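Side-chain contact in Rx protein (Solanum tuberosum, PDB 4M70), which probably confers disease resistance as an intracellular NB-LRR receptor that triggers the hypersensitive response, its N-terminal coiled-coil domain being the part described here: residues 25-28 against 29-32. Residues are numbered along the deposited sequence; the frame is centred on the assembly and turned at random.
Sequences GCDL and QPFY
Leu28 and Phe31 meet with CG anti to the carbonyl carbon in each residue, at chi1 -52° for the leucine and -65° for the phenylalanine, and with these torsions the CD2 methyl comes to the rim of the ring where a loop enters a helix. This is the start of helix 29-42 in the four-helix coiled-coil domain of Rx, just after the short link from helix 4-24, and it illustrates how the first turn of a helix can be tied to the residue before it. CD2 of Leu28 sits beside CD1 and CE1 of Phe31, displaced from the ring plane and 4.0 Å from CD1, the two side chains crossing obliquely, while CA of Leu28 lies at the ring edge, in plane, 3.8 Å from the same CD1. Leu28 is buried: it also packs on Ile17 and Met21 of helix 4-24 and on Phe97 of helix 86-119, whereas Phe31 reaches Glu101 and Leu104, so the pair joins the turn to two other helices.

Asp27 is the centre of an inverse gamma turn. Its carboxylate extends to the proline that occupies the helix's first turn, with OD1 3.7 Å from CD of Pro30, a van der Waals contact; the two side chains cross at about a right angle. The Gln29 chain bends at chi2, and its amide is hydrogen-bonded to His18 NE2 through OE1 and to Glu33 OE2 through NE2. Tyr32 stacks on the His18 ring, and its backbone gives the helix its first i to i+4 bond here: N of Tyr32 donates to O of Leu28 at 3.1 Å, in the carbonyl plane, with an N-H...O angle of 162°.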
loop_
_atom_site.group_PDB
_atom_site.type_symbol
_atom_site.label_atom_id
_atom_site.label_comp_id
_atom_site.label_asym_id
_atom_site.label_seq_id
_atom_site.Cartn_x
_atom_site.Cartn_y
_atom_site.Cartn_z
ATOM N N GLY A 25 -9.293 13.003 3.877
ATOM C CA GLY A 25 -10.231 12.614 4.912
ATOM C C GLY A 25 -10.496 11.121 4.888
ATOM O O GLY A 25 -11.250 10.605 5.715
ATOM N N CYS A 26 -9.871 10.429 3.937
ATOM C CA CYS A 26 -10.052 8.988 3.788
ATOM C C CYS A 26 -9.616 8.237 5.032
ATOM O O CYS A 26 -8.730 8.683 5.768
ATOM C CB CYS A 26 -9.266 8.454 2.586
ATOM S SG CYS A 26 -9.823 9.008 0.964
ATOM N N ASP A 27 -10.244 7.086 5.252
ATOM C CA ASP A 27 -9.923 6.255 6.398
ATOM C C ASP A 27 -8.792 5.329 6.003
ATOM O O ASP A 27 -9.017 4.226 5.505
ATOM C CB ASP A 27 -11.148 5.442 6.821
ATOM C CG ASP A 27 -10.886 4.580 8.037
ATOM O OD1 ASP A 27 -10.058 4.974 8.887
ATOM O OD2 ASP A 27 -11.499 3.496 8.130
ATOM N N LEU A 28 -7.566 5.797 6.207
ATOM C CA LEU A 28 -6.393 5.035 5.812
ATOM C C LEU A 28 -5.599 4.563 7.028
ATOM O O LEU A 28 -4.575 3.894 6.887
ATOM C CB LEU A 28 -5.508 5.892 4.903
ATOM C CG LEU A 28 -6.233 6.516 3.702
ATOM C CD1 LEU A 28 -5.306 7.409 2.867
ATOM C CD2 LEU A 28 -6.840 5.434 2.830
ATOM N N GLN A 29 -6.075 4.908 8.221
ATOM C CA GLN A 29 -5.387 4.529 9.456
ATOM C C GLN A 29 -5.121 3.019 9.617
ATOM O O GLN A 29 -4.089 2.646 10.169
ATOM C CB GLN A 29 -6.084 5.112 10.693
ATOM C CG GLN A 29 -5.261 5.011 11.982
ATOM C CD GLN A 29 -3.983 5.841 11.952
ATOM O OE1 GLN A 29 -3.852 6.785 11.171
ATOM N NE2 GLN A 29 -3.029 5.482 12.807
ATOM N N PRO A 30 -6.048 2.146 9.165
ATOM C CA PRO A 30 -5.699 0.719 9.237
ATOM C C PRO A 30 -4.446 0.365 8.436
ATOM O O PRO A 30 -3.629 -0.442 8.902
ATOM C CB PRO A 30 -6.926 0.026 8.626
ATOM C CG PRO A 30 -7.686 1.106 7.910
ATOM C CD PRO A 30 -7.445 2.327 8.731
ATOM N N PHE A 31 -4.292 0.969 7.259
ATOM C CA PHE A 31 -3.093 0.764 6.455
ATOM C C PHE A 31 -1.868 1.243 7.218
ATOM O O PHE A 31 -0.844 0.563 7.258
ATOM C CB PHE A 31 -3.176 1.524 5.130
ATOM C CG PHE A 31 -4.262 1.048 4.207
ATOM C CD1 PHE A 31 -5.358 1.848 3.936
ATOM C CD2 PHE A 31 -4.181 -0.198 3.607
ATOM C CE1 PHE A 31 -6.352 1.417 3.077
ATOM C CE2 PHE A 31 -5.167 -0.638 2.746
ATOM C CZ PHE A 31 -6.257 0.171 2.481
ATOM N N TYR A 32 -1.993 2.416 7.824
ATOM C CA TYR A 32 -0.922 3.015 8.611
ATOM C C TYR A 32 -0.491 2.069 9.739
ATOM O O TYR A 32 0.699 1.827 9.930
ATOM C CB TYR A 32 -1.400 4.358 9.169
ATOM C CG TYR A 32 -0.354 5.167 9.892
ATOM C CD1 TYR A 32 -0.201 5.076 11.268
ATOM C CD2 TYR A 32 0.469 6.048 9.196
ATOM C CE1 TYR A 32 0.754 5.827 11.932
ATOM C CE2 TYR A 32 1.422 6.801 9.849
ATOM C CZ TYR A 32 1.563 6.687 11.216
ATOM O OH TYR A 32 2.513 7.442 11.871
#